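Local coordinates for protein esterase A (PDB 5GKV) that probably hydrolyses esters as a serine hydrolase of the beta-lactamase and penicillin-binding-protein family, at residues A[31-34]-A[35-39]; A[120-123]-A[124-128]; A[196-199]-A[200-204]; A[231-235]-A[236-240]. All blocks are in the same frame, centred on the assembly; numbering follows the deposited sequence.

In the fold
All four contacts are local turns at helix starts or ends, spread over one chain of the beta-lactamase fold. Contact 1 ends helix 25-35, beside the antiparallel sheet, and lies about 39 Å centre to centre from contact 2, across the middle of the chain. Contacts 3 and 4 are also on opposite sides, their centres about 38 Å apart. The closest approach is between contacts 2 and 4, with nearest atoms about 8 Å apart: H128 of contact 2 bonds H170, and A240 of contact 4 touches P171. H170 and P171 directly follow Y169, probably the tyrosine of the family's Tyr-X-Asn-like active-site motif. Contact 3 reaches helix 82-95, at whose start the likely Ser-X-X-Lys nucleophile motif lies.

Contact 1 of 4, residues A[31-34]-A[35-39]; sequences FEQN and FADGG
F35 turns a ring edge onto the face of F31, one helical turn earlier. Its CE2 lies 3.4 Å from F31 CE2, toward the rim of that face, in an edge-to-face pair with planes at 61°. With F35 CG beside the backbone N (chi1 -72°), the two side chains run alongside and point the same way. The carbonyl oxygen F31 O meets the F35 ring in its plane, 3.1 Å from F35 CD2. The F35 amide makes weak bonds to F31 O and E32 O.

A36 has a firmer hold: A36 N donates to Q33 O at 2.9 Å. Its methyl CB rests 3.7 Å from Q33 NE2. The Q33 chain bends at chi2 (73°), carrying that amide forward toward A36 and D37, where a water accepts from Q33 NE2 and donates to D37 OD1, 2.8 Å from each. The chain then reverses through D37 and G38, both with positive phi, and G39 CA comes 3.3 Å from N34 O in a C-H...O contact.

Around this helix end, N34 turns to the C-terminal helix 373-384, bonding R377 through OD1 and R374 O through ND2. F31 packs on L378 of that helix, on I16 and on F45 of strand 42-49, while F35 touches I16 of strand 16-17 and A43 of strand 42-49.

Contact 2 of 4, residues A[120-123]-A[124-128]; sequences VTVE and QALSH
T121 and Q124 cap each other across the first turn of helix 122-126. T121 OG1 accepts from Q124 N at 3.3 Å, and Q124 returns its side chain so that OE1 accepts from T121 N at 3.0 Å, with a nearly straight N-H...O angle of 164°. The T121 amide reaches OE1 from above the plane of the Q124 amide group. T121 OG1 lies between the backbone N and the carbonyl carbon (chi1 63°), which turns it toward Q124 N. Q124 is extended beyond CG and passes close over that hydroxyl, with its CG and CD both 3.2 Å from T121 OG1.

Behind the cap the backbone closes in helical steps: A125 N donates to T121 O, and L126 N to V122 O at 3.0 Å. V122 CG1 and L126 CD1 lie alongside at 4.0 Å, and L126 continues onto Y174 and A178 of helix 173-186.

At the other end E123 O takes two donors from S127, a weak bond from the amide and a 2.7 Å bond from OG. S127 OG also meets Q129 NE2, while E123 OE1 forms a salt bridge with R304.

H128, with positive phi, ends the helix in a Schellman motif: H128 N bonds A125 O at 3.3 Å. Its ring then meets those of W318, Y169, Y174 and H170, and ND1 accepts from H170 N. A capping box followed by a Schellman turn thus frames this short helix, and its Leu-Ser-His ending matches the Leu-X-His-X-X-Gly-Leu pattern common in the beta-lactamase family.

Contact 3 of 4, residues A[196-199]-A[200-204]; sequences EDIC and EPLGL
P201 fits its ring into the groove between the carbonyls of the preceding turn: CD lies 3.3 Å from E196 O, and CG rests against D197 O. The helix has already widened into a pi-type turn at 196-199; P201, lacking an N-H, makes no bond to the turn before, and the helix kinks there. A water bridges the turn, donating to E196 O at 2.9 Å and to E200 OE1 at 3.0 Å. Beyond the kink, L202 N picks up I198 O at 3.0 Å, and L202 CB and CG ride over that same oxygen.

The helix then stops in a Schellman motif, G203 taking the positive phi. The chain folds back so that L204 N donates to C199 O at 3.0 Å. This return points L204 at the turn it has just left: its CB sits 4.0 Å from C199 SG, and its CD1 fills the hollow beside I198 CG2, 3.7 Å away.

I198 also touches L88 and R92 of helix 82-95 and L276 of helix 270-281; from the latter helix, R275 bonds the carbonyls of L202 and G203. On the polar flank, E196 and D197 share R188, and E200 pairs with R195.

Contact 4 of 4, residues A[231-235]-A[236-240]; sequences GEINP and AVEAA
V237 CG1 overlaps the backbone of N234, 3.3 Å from N234 N and equally close to N234 O, with the two side chains crossing at about a right angle. V237 holds CG1 between its own N and carbonyl carbon (chi1 67°), turning the methyl back over the helix start; the same methyl meets I233 CD1 more loosely.

N234 is the N-cap. Its OD1 accepts from V237 N at 2.9 Å, almost straight at 167°, and takes a weaker, bent bond from A236 N. The V237 amide comes in tilted from the plane of the Asn group, and A236 CB also lies against OD1. A single oxygen thus serves two N-H groups of the first turn. The N234 carbonyl then opens the helical series, with E238 N donating to N234 O at 2.9 Å, and A239 N follows to P235 O at 3.0 Å. P235 occupies the first helical position, where no N-H is needed.

On the outer side I233 and E238 cross at a slant, I233 CG2 lying 3.1 Å from E238 OE1 and 3.4 Å from E238 CG, while the bent glutamate chain makes a long, weak ion pair with K243.

Helix 235-241 follows a long loop after strand 206-208. N234 ND2 ties its start to L310 O; A236 faces V311, V237 touches F230 and F242, and A240 touches P171, just before helix 173-186.

Contact 1 of 4, residues A[31-34]-A[35-39]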
ATOM      1  N   PHE A  31      -4.168  22.045  -1.102  1.00 13.25           N
ATOM      2  CA  PHE A  31      -4.693  21.255  -2.210  1.00 17.33           C
ATOM      3  C   PHE A  31      -4.746  22.087  -3.487  1.00 19.09           C
ATOM      4  O   PHE A  31      -4.218  21.685  -4.528  1.00 17.80           O
ATOM      5  CB  PHE A  31      -6.083  20.723  -1.827  1.00 17.30           C
ATOM      6  CG  PHE A  31      -6.612  19.622  -2.716  1.00 15.07           C
ATOM      7  CD1 PHE A  31      -6.141  18.322  -2.597  1.00 15.29           C
ATOM      8  CD2 PHE A  31      -7.604  19.889  -3.639  1.00 16.41           C
ATOM      9  CE1 PHE A  31      -6.643  17.297  -3.407  1.00 16.41           C
ATOM     10  CE2 PHE A  31      -8.119  18.874  -4.455  1.00 15.31           C
ATOM     11  CZ  PHE A  31      -7.639  17.573  -4.331  1.00 16.02           C
ATOM     12  N   GLU A  32      -5.366  23.266  -3.419  1.00 19.26           N
ATOM     13  CA  GLU A  32      -5.382  24.152  -4.581  1.00 20.55           C
ATOM     14  C   GLU A  32      -3.971  24.455  -5.077  1.00 20.92           C
ATOM     15  O   GLU A  32      -3.725  24.467  -6.285  1.00 20.11           O
ATOM     16  CB  GLU A  32      -6.123  25.448  -4.236  1.00 22.35           C
ATOM     17  CG  GLU A  32      -6.017  26.519  -5.315  1.00 38.80           C
ATOM     18  CD  GLU A  32      -6.737  27.810  -4.920  1.00 50.57           C
ATOM     19  OE1 GLU A  32      -6.251  28.898  -5.316  1.00 57.74           O
ATOM     20  OE2 GLU A  32      -7.781  27.726  -4.231  1.00 47.00           O
ATOM     21  N   GLN A  33      -3.030  24.706  -4.162  1.00 16.41           N
ATOM     22  CA  GLN A  33      -1.673  25.020  -4.593  1.00 19.75           C
ATOM     23  C   GLN A  33      -1.001  23.840  -5.295  1.00 23.32           C
ATOM     24  O   GLN A  33      -0.218  24.062  -6.228  1.00 21.89           O
ATOM     25  CB  GLN A  33      -0.822  25.476  -3.411  1.00 21.13           C
ATOM     26  CG  GLN A  33       0.569  26.001  -3.815  1.00 28.60           C
ATOM     27  CD  GLN A  33       0.481  27.371  -4.479  1.00 37.81           C
ATOM     28  OE1 GLN A  33      -0.319  28.219  -4.067  1.00 37.29           O
ATOM     29  NE2 GLN A  33       1.282  27.582  -5.520  1.00 35.27           N
ATOM     30  N   ASN A  34      -1.280  22.589  -4.866  1.00 20.84           N
ATOM     31  CA  ASN A  34      -0.718  21.420  -5.562  1.00 20.62           C
ATOM     32  C   ASN A  34      -1.075  21.430  -7.047  1.00 19.91           C
ATOM     33  O   ASN A  34      -0.291  20.958  -7.876  1.00 18.36           O
ATOM     34  CB  ASN A  34      -1.209  20.093  -4.943  1.00 18.52           C
ATOM     35  CG  ASN A  34      -0.515  19.743  -3.634  1.00 20.23           C
ATOM     36  OD1 ASN A  34       0.510  20.326  -3.282  1.00 20.51           O
ATOM     37  ND2 ASN A  34      -1.088  18.796  -2.896  1.00 15.13           N
ATOM     38  N   PHE A  35      -2.259  21.933  -7.399  1.00 17.91           N
ATOM     39  CA  PHE A  35      -2.652  22.000  -8.802  1.00 19.91           C
ATOM     40  C   PHE A  35      -2.003  23.166  -9.549  1.00 23.97           C
ATOM     41  O   PHE A  35      -1.992  23.159 -10.787  1.00 18.24           O
ATOM     42  CB  PHE A  35      -4.176  22.083  -8.915  1.00 18.70           C
ATOM     43  CG  PHE A  35      -4.866  20.786  -8.582  1.00 19.03           C
ATOM     44  CD1 PHE A  35      -5.196  19.885  -9.589  1.00 18.79           C
ATOM     45  CD2 PHE A  35      -5.154  20.455  -7.258  1.00 15.22           C
ATOM     46  CE1 PHE A  35      -5.822  18.677  -9.300  1.00 17.36           C
ATOM     47  CE2 PHE A  35      -5.764  19.238  -6.945  1.00 17.88           C
ATOM     48  CZ  PHE A  35      -6.110  18.342  -7.974  1.00 16.83           C
ATOM     49  N   ALA A  36      -1.438  24.143  -8.837  1.00 26.17           N
ATOM     50  CA  ALA A  36      -0.811  25.282  -9.505  1.00 28.45           C
ATOM     51  C   ALA A  36       0.444  24.859 -10.259  1.00 37.20           C
ATOM     52  O   ALA A  36       1.154  23.924  -9.867  1.00 32.09           O
ATOM     53  CB  ALA A  36      -0.458  26.374  -8.497  1.00 30.66           C
ATOM     54  N   ASP A  37       0.710  25.559 -11.366  1.00 38.49           N
ATOM     55  CA  ASP A  37       1.924  25.342 -12.164  1.00 42.02           C
ATOM     56  C   ASP A  37       2.047  23.883 -12.611  1.00 38.38           C
ATOM     57  O   ASP A  37       3.133  23.297 -12.610  1.00 33.67           O
ATOM     58  CB  ASP A  37       3.174  25.793 -11.396  1.00 46.38           C
ATOM     59  CG  ASP A  37       3.008  27.179 -10.783  1.00 49.66           C
ATOM     60  OD1 ASP A  37       3.192  27.319  -9.549  1.00 51.80           O
ATOM     61  OD2 ASP A  37       2.649  28.113 -11.535  1.00 41.69           O
ATOM     62  N   GLY A  38       0.912  23.291 -12.972  1.00 38.76           N
ATOM     63  CA  GLY A  38       0.893  21.938 -13.509  1.00 32.96           C
ATOM     64  C   GLY A  38       1.406  20.859 -12.580  1.00 28.79           C
ATOM     65  O   GLY A  38       2.046  19.909 -13.045  1.00 24.22           O
ATOM     66  N   GLY A  39       1.121  20.960 -11.281  1.00 25.17           N
ATOM     67  CA  GLY A  39       1.609  19.931 -10.374  1.00 23.46           C
ATOM     68  C   GLY A  39       0.810  18.639 -10.367  1.00 22.95           C
ATOM     69  O   GLY A  39       1.264  17.635  -9.793  1.00 20.61           O
TER
HETATM   70  O   HOH W   1       2.268  23.153  -7.744  1.00 28.48           O
HETATM   71  O   HOH W   2       2.781  25.928  -7.148  1.00 43.44           O

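Contact 2 of 4, residues A[120-123]-A[124-128]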
ATOM      1  N   VAL A 120      12.064 -19.007   8.231  1.00 23.01           N
ATOM      2  CA  VAL A 120      11.571 -17.648   7.996  1.00 20.26           C
ATOM      3  C   VAL A 120      10.151 -17.523   8.531  1.00 21.87           C
ATOM      4  O   VAL A 120       9.283 -18.343   8.213  1.00 22.20           O
ATOM      5  CB  VAL A 120      11.619 -17.324   6.498  1.00 18.75           C
ATOM      6  CG1 VAL A 120      11.054 -15.916   6.236  1.00 21.63           C
ATOM      7  CG2 VAL A 120      13.045 -17.455   5.968  1.00 22.06           C
ATOM      8  N   THR A 121       9.900 -16.495   9.336  1.00 21.39           N
ATOM      9  CA  THR A 121       8.573 -16.332   9.917  1.00 23.78           C
ATOM     10  C   THR A 121       7.688 -15.393   9.090  1.00 21.25           C
ATOM     11  O   THR A 121       8.145 -14.671   8.195  1.00 19.94           O
ATOM     12  CB  THR A 121       8.661 -15.805  11.353  1.00 23.19           C
ATOM     13  OG1 THR A 121       9.261 -14.508  11.353  1.00 19.71           O
ATOM     14  CG2 THR A 121       9.485 -16.744  12.241  1.00 24.24           C
ATOM     15  N   VAL A 122       6.392 -15.408   9.428  1.00 18.70           N
ATOM     16  CA  VAL A 122       5.423 -14.514   8.792  1.00 19.50           C
ATOM     17  C   VAL A 122       5.877 -13.060   8.910  1.00 17.87           C
ATOM     18  O   VAL A 122       5.964 -12.338   7.911  1.00 16.39           O
ATOM     19  CB  VAL A 122       4.015 -14.723   9.392  1.00 19.35           C
ATOM     20  CG1 VAL A 122       3.010 -13.656   8.872  1.00 17.67           C
ATOM     21  CG2 VAL A 122       3.498 -16.113   9.045  1.00 20.98           C
ATOM     22  N   GLU A 123       6.206 -12.614  10.126  1.00 18.41           N
ATOM     23  CA  GLU A 123       6.534 -11.200  10.288  1.00 19.55           C
ATOM     24  C   GLU A 123       7.870 -10.849   9.627  1.00 21.09           C
ATOM     25  O   GLU A 123       8.052  -9.712   9.173  1.00 18.30           O
ATOM     26  CB  GLU A 123       6.533 -10.812  11.771  1.00 20.54           C
ATOM     27  CG  GLU A 123       7.597 -11.522  12.618  1.00 20.23           C
ATOM     28  CD  GLU A 123       7.329 -11.409  14.105  1.00 23.82           C
ATOM     29  OE1 GLU A 123       6.583 -10.493  14.518  1.00 22.17           O
ATOM     30  OE2 GLU A 123       7.862 -12.246  14.867  1.00 21.15           O
ATOM     31  N   GLN A 124       8.795 -11.808   9.523  1.00 18.09           N
ATOM     32  CA  GLN A 124      10.036 -11.555   8.792  1.00 17.43           C
ATOM     33  C   GLN A 124       9.752 -11.321   7.312  1.00 17.27           C
ATOM     34  O   GLN A 124      10.319 -10.405   6.697  1.00 19.82           O
ATOM     35  CB  GLN A 124      11.016 -12.728   8.989  1.00 14.41           C
ATOM     36  CG  GLN A 124      11.718 -12.673  10.344  1.00 18.92           C
ATOM     37  CD  GLN A 124      12.331 -14.000  10.771  1.00 20.73           C
ATOM     38  OE1 GLN A 124      12.375 -14.959  10.007  1.00 18.46           O
ATOM     39  NE2 GLN A 124      12.801 -14.054  12.005  1.00 23.72           N
ATOM     40  N   ALA A 125       8.863 -12.133   6.732  1.00 15.74           N
ATOM     41  CA  ALA A 125       8.482 -11.969   5.330  1.00 19.01           C
ATOM     42  C   ALA A 125       7.818 -10.623   5.091  1.00 18.80           C
ATOM     43  O   ALA A 125       8.104  -9.947   4.093  1.00 15.24           O
ATOM     44  CB  ALA A 125       7.530 -13.087   4.899  1.00 17.30           C
ATOM     45  N   LEU A 126       6.910 -10.230   5.983  1.00 16.03           N
ATOM     46  CA  LEU A 126       6.133  -9.013   5.771  1.00 17.73           C
ATOM     47  C   LEU A 126       6.932  -7.752   6.042  1.00 17.32           C
ATOM     48  O   LEU A 126       6.538  -6.686   5.563  1.00 17.84           O
ATOM     49  CB  LEU A 126       4.871  -9.024   6.639  1.00 17.48           C
ATOM     50  CG  LEU A 126       3.847 -10.101   6.265  1.00 21.44           C
ATOM     51  CD1 LEU A 126       2.664 -10.027   7.224  1.00 21.62           C
ATOM     52  CD2 LEU A 126       3.388  -9.931   4.824  1.00 21.18           C
ATOM     53  N   SER A 127       8.061  -7.847   6.750  1.00 17.25           N
ATOM     54  CA  SER A 127       8.936  -6.703   6.962  1.00 17.34           C
ATOM     55  C   SER A 127      10.158  -6.716   6.036  1.00 14.48           C
ATOM     56  O   SER A 127      11.154  -6.038   6.317  1.00 13.92           O
ATOM     57  CB  SER A 127       9.357  -6.623   8.434  1.00 19.03           C
ATOM     58  OG  SER A 127       9.994  -7.822   8.867  1.00 19.28           O
ATOM     59  N   HIS A 128      10.083  -7.450   4.925  1.00 13.68           N
ATOM     60  CA  HIS A 128      11.060  -7.388   3.847  1.00 16.62           C
ATOM     61  C   HIS A 128      12.422  -7.909   4.286  1.00 18.36           C
ATOM     62  O   HIS A 128      13.456  -7.452   3.806  1.00 17.09           O
ATOM     63  CB  HIS A 128      11.139  -5.953   3.274  1.00 13.17           C
ATOM     64  CG  HIS A 128       9.786  -5.430   2.869  1.00 17.93           C
ATOM     65  ND1 HIS A 128       9.191  -5.761   1.666  1.00 17.90           N
ATOM     66  CD2 HIS A 128       8.875  -4.688   3.545  1.00 16.22           C
ATOM     67  CE1 HIS A 128       7.985  -5.216   1.603  1.00 14.86           C
ATOM     68  NE2 HIS A 128       7.767  -4.558   2.730  1.00 15.52           N
TER

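Contact 3 of 4, residues A[196-199]-A[200-204]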
ATOM      1  N   GLU A 196     -15.614  -9.534   0.479  1.00 20.08           N
ATOM      2  CA  GLU A 196     -16.711 -10.177   1.205  1.00 23.83           C
ATOM      3  C   GLU A 196     -16.803  -9.687   2.644  1.00 21.51           C
ATOM      4  O   GLU A 196     -17.904  -9.461   3.158  1.00 22.81           O
ATOM      5  CB  GLU A 196     -16.537 -11.700   1.195  1.00 27.44           C
ATOM      6  CG  GLU A 196     -16.824 -12.343  -0.136  1.00 29.94           C
ATOM      7  CD  GLU A 196     -16.653 -13.853  -0.100  1.00 33.74           C
ATOM      8  OE1 GLU A 196     -16.116 -14.374   0.906  1.00 33.71           O
ATOM      9  OE2 GLU A 196     -17.049 -14.510  -1.084  1.00 34.67           O
ATOM     10  N   ASP A 197     -15.666  -9.540   3.319  1.00 21.71           N
ATOM     11  CA  ASP A 197     -15.663  -9.277   4.750  1.00 23.18           C
ATOM     12  C   ASP A 197     -15.632  -7.795   5.096  1.00 23.19           C
ATOM     13  O   ASP A 197     -16.010  -7.428   6.219  1.00 22.22           O
ATOM     14  CB  ASP A 197     -14.461  -9.954   5.425  1.00 22.23           C
ATOM     15  CG  ASP A 197     -14.550 -11.487   5.418  1.00 28.98           C
ATOM     16  OD1 ASP A 197     -15.564 -12.056   4.960  1.00 31.81           O
ATOM     17  OD2 ASP A 197     -13.579 -12.125   5.861  1.00 38.61           O
ATOM     18  N   ILE A 198     -15.188  -6.936   4.181  1.00 17.55           N
ATOM     19  CA  ILE A 198     -14.932  -5.542   4.541  1.00 18.79           C
ATOM     20  C   ILE A 198     -15.616  -4.581   3.577  1.00 19.20           C
ATOM     21  O   ILE A 198     -16.445  -3.761   3.994  1.00 20.95           O
ATOM     22  CB  ILE A 198     -13.419  -5.260   4.609  1.00 19.30           C
ATOM     23  CG1 ILE A 198     -12.765  -6.138   5.693  1.00 22.85           C
ATOM     24  CG2 ILE A 198     -13.169  -3.776   4.851  1.00 18.63           C
ATOM     25  CD1 ILE A 198     -11.244  -5.935   5.849  1.00 21.36           C
ATOM     26  N   CYS A 199     -15.290  -4.674   2.284  1.00 16.58           N
ATOM     27  CA  CYS A 199     -15.702  -3.615   1.359  1.00 15.75           C
ATOM     28  C   CYS A 199     -17.179  -3.693   0.999  1.00 21.54           C
ATOM     29  O   CYS A 199     -17.863  -2.664   0.981  1.00 20.20           O
ATOM     30  CB  CYS A 199     -14.830  -3.651   0.107  1.00 16.42           C
ATOM     31  SG  CYS A 199     -13.121  -3.220   0.574  1.00 17.86           S
ATOM     32  N   GLU A 200     -17.701  -4.888   0.726  1.00 21.14           N
ATOM     33  CA  GLU A 200     -19.143  -4.986   0.496  1.00 25.78           C
ATOM     34  C   GLU A 200     -19.951  -4.605   1.732  1.00 23.84           C
ATOM     35  O   GLU A 200     -20.826  -3.734   1.617  1.00 24.04           O
ATOM     36  CB  GLU A 200     -19.502  -6.377  -0.041  1.00 29.61           C
ATOM     37  CG  GLU A 200     -19.323  -6.497  -1.557  1.00 29.21           C
ATOM     38  CD  GLU A 200     -19.470  -7.924  -2.085  1.00 39.22           C
ATOM     39  OE1 GLU A 200     -19.757  -8.847  -1.285  1.00 38.79           O
ATOM     40  OE2 GLU A 200     -19.287  -8.119  -3.311  1.00 32.67           O
ATOM     41  N   PRO A 201     -19.713  -5.160   2.923  1.00 27.47           N
ATOM     42  CA  PRO A 201     -20.560  -4.773   4.068  1.00 25.63           C
ATOM     43  C   PRO A 201     -20.455  -3.313   4.441  1.00 27.17           C
ATOM     44  O   PRO A 201     -21.457  -2.718   4.856  1.00 28.08           O
ATOM     45  CB  PRO A 201     -20.050  -5.663   5.212  1.00 28.83           C
ATOM     46  CG  PRO A 201     -19.325  -6.761   4.558  1.00 28.24           C
ATOM     47  CD  PRO A 201     -18.769  -6.231   3.287  1.00 20.00           C
ATOM     48  N   LEU A 202     -19.276  -2.707   4.310  1.00 23.24           N
ATOM     49  CA  LEU A 202     -19.076  -1.338   4.763  1.00 24.17           C
ATOM     50  C   LEU A 202     -19.184  -0.306   3.638  1.00 20.36           C
ATOM     51  O   LEU A 202     -19.013   0.887   3.901  1.00 21.85           O
ATOM     52  CB  LEU A 202     -17.718  -1.222   5.477  1.00 24.55           C
ATOM     53  CG  LEU A 202     -17.622  -2.024   6.790  1.00 30.14           C
ATOM     54  CD1 LEU A 202     -16.237  -1.939   7.434  1.00 28.39           C
ATOM     55  CD2 LEU A 202     -18.694  -1.562   7.771  1.00 30.22           C
ATOM     56  N   GLY A 203     -19.476  -0.735   2.408  1.00 20.44           N
ATOM     57  CA  GLY A 203     -19.568   0.158   1.267  1.00 24.05           C
ATOM     58  C   GLY A 203     -18.289   0.926   0.967  1.00 24.90           C
ATOM     59  O   GLY A 203     -18.324   2.143   0.766  1.00 27.59           O
ATOM     60  N   LEU A 204     -17.147   0.241   0.941  1.00 19.16           N
ATOM     61  CA  LEU A 204     -15.867   0.870   0.632  1.00 21.80           C
ATOM     62  C   LEU A 204     -15.556   0.677  -0.845  1.00 20.92           C
ATOM     63  O   LEU A 204     -15.586  -0.450  -1.346  1.00 18.35           O
ATOM     64  CB  LEU A 204     -14.737   0.284   1.484  1.00 17.39           C
ATOM     65  CG  LEU A 204     -14.930   0.446   3.001  1.00 23.17           C
ATOM     66  CD1 LEU A 204     -13.845  -0.256   3.770  1.00 24.94           C
ATOM     67  CD2 LEU A 204     -14.958   1.909   3.388  1.00 28.14           C
TER
HETATM   68  O   HOH W   3     -20.347  -9.604   1.595  1.00 28.57           O

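Contact 4 of 4, residues A[231-235]-A[236-240]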
ATOM      1  N   GLY A 231      19.533   4.286  -4.557  1.00 36.40           N
ATOM      2  CA  GLY A 231      20.814   4.328  -3.882  1.00 35.66           C
ATOM      3  C   GLY A 231      21.881   3.577  -4.648  1.00 39.09           C
ATOM      4  O   GLY A 231      21.832   3.450  -5.880  1.00 34.59           O
ATOM      5  N   GLU A 232      22.858   3.063  -3.910  1.00 38.40           N
ATOM      6  CA  GLU A 232      23.887   2.245  -4.529  1.00 41.92           C
ATOM      7  C   GLU A 232      23.281   0.943  -5.032  1.00 34.61           C
ATOM      8  O   GLU A 232      22.405   0.352  -4.396  1.00 29.15           O
ATOM      9  CB  GLU A 232      25.026   1.966  -3.545  1.00 39.84           C
ATOM     10  CG  GLU A 232      25.595   3.225  -2.857  1.00 45.43           C
ATOM     11  CD  GLU A 232      26.152   4.271  -3.838  1.00 55.91           C
ATOM     12  OE1 GLU A 232      26.468   5.404  -3.388  1.00 57.16           O
ATOM     13  OE2 GLU A 232      26.267   3.962  -5.049  1.00 54.66           O
ATOM     14  N   ILE A 233      23.733   0.527  -6.209  1.00 31.38           N
ATOM     15  CA  ILE A 233      23.299  -0.729  -6.796  1.00 35.29           C
ATOM     16  C   ILE A 233      23.809  -1.893  -5.950  1.00 33.02           C
ATOM     17  O   ILE A 233      24.921  -1.855  -5.403  1.00 28.18           O
ATOM     18  CB  ILE A 233      23.794  -0.800  -8.250  1.00 41.03           C
ATOM     19  CG1 ILE A 233      23.225   0.380  -9.063  1.00 43.39           C
ATOM     20  CG2 ILE A 233      23.462  -2.133  -8.887  1.00 38.93           C
ATOM     21  CD1 ILE A 233      21.685   0.490  -9.084  1.00 42.46           C
ATOM     22  N   ASN A 234      22.967  -2.904  -5.790  1.00 29.07           N
ATOM     23  CA  ASN A 234      23.308  -4.143  -5.107  1.00 22.23           C
ATOM     24  C   ASN A 234      22.362  -5.204  -5.646  1.00 24.43           C
ATOM     25  O   ASN A 234      21.411  -4.880  -6.371  1.00 25.01           O
ATOM     26  CB  ASN A 234      23.212  -3.985  -3.577  1.00 24.94           C
ATOM     27  CG  ASN A 234      21.798  -3.671  -3.086  1.00 24.16           C
ATOM     28  OD1 ASN A 234      20.852  -4.378  -3.405  1.00 20.71           O
ATOM     29  ND2 ASN A 234      21.661  -2.605  -2.292  1.00 20.46           N
ATOM     30  N   PRO A 235      22.611  -6.488  -5.356  1.00 21.57           N
ATOM     31  CA  PRO A 235      21.786  -7.522  -6.007  1.00 23.48           C
ATOM     32  C   PRO A 235      20.294  -7.418  -5.682  1.00 19.87           C
ATOM     33  O   PRO A 235      19.464  -7.818  -6.509  1.00 21.47           O
ATOM     34  CB  PRO A 235      22.395  -8.833  -5.498  1.00 21.11           C
ATOM     35  CG  PRO A 235      23.863  -8.456  -5.212  1.00 21.98           C
ATOM     36  CD  PRO A 235      23.771  -7.078  -4.643  1.00 25.99           C
ATOM     37  N   ALA A 236      19.940  -6.876  -4.515  1.00 17.98           N
ATOM     38  CA  ALA A 236      18.534  -6.772  -4.124  1.00 19.86           C
ATOM     39  C   ALA A 236      17.824  -5.682  -4.914  1.00 20.96           C
ATOM     40  O   ALA A 236      16.749  -5.914  -5.479  1.00 19.32           O
ATOM     41  CB  ALA A 236      18.424  -6.507  -2.618  1.00 19.05           C
ATOM     42  N   VAL A 237      18.404  -4.480  -4.969  1.00 20.08           N
ATOM     43  CA  VAL A 237      17.759  -3.424  -5.749  1.00 21.24           C
ATOM     44  C   VAL A 237      17.768  -3.791  -7.229  1.00 21.90           C
ATOM     45  O   VAL A 237      16.783  -3.566  -7.938  1.00 17.98           O
ATOM     46  CB  VAL A 237      18.409  -2.047  -5.474  1.00 25.60           C
ATOM     47  CG1 VAL A 237      19.811  -1.992  -5.994  1.00 26.52           C
ATOM     48  CG2 VAL A 237      17.566  -0.898  -6.080  1.00 28.39           C
ATOM     49  N   GLU A 238      18.853  -4.421  -7.703  1.00 22.76           N
ATOM     50  CA  GLU A 238      18.917  -4.891  -9.088  1.00 24.24           C
ATOM     51  C   GLU A 238      17.755  -5.819  -9.422  1.00 24.56           C
ATOM     52  O   GLU A 238      17.043  -5.615 -10.415  1.00 24.61           O
ATOM     53  CB  GLU A 238      20.231  -5.628  -9.337  1.00 26.04           C
ATOM     54  CG  GLU A 238      21.424  -4.756  -9.573  1.00 40.91           C
ATOM     55  CD  GLU A 238      21.747  -4.625 -11.049  1.00 54.40           C
ATOM     56  OE1 GLU A 238      22.447  -3.652 -11.405  1.00 65.18           O
ATOM     57  OE2 GLU A 238      21.294  -5.489 -11.840  1.00 54.91           O
ATOM     58  N   ALA A 239      17.571  -6.871  -8.617  1.00 20.08           N
ATOM     59  CA  ALA A 239      16.495  -7.821  -8.877  1.00 20.95           C
ATOM     60  C   ALA A 239      15.126  -7.168  -8.700  1.00 21.03           C
ATOM     61  O   ALA A 239      14.187  -7.467  -9.456  1.00 23.63           O
ATOM     62  CB  ALA A 239      16.638  -9.039  -7.964  1.00 21.95           C
ATOM     63  N   ALA A 240      14.993  -6.269  -7.717  1.00 19.48           N
ATOM     64  CA  ALA A 240      13.676  -5.709  -7.405  1.00 20.74           C
ATOM     65  C   ALA A 240      13.181  -4.795  -8.515  1.00 24.92           C
ATOM     66  O   ALA A 240      11.988  -4.800  -8.845  1.00 21.29           O
ATOM     67  CB  ALA A 240      13.710  -4.932  -6.085  1.00 15.36           C
TER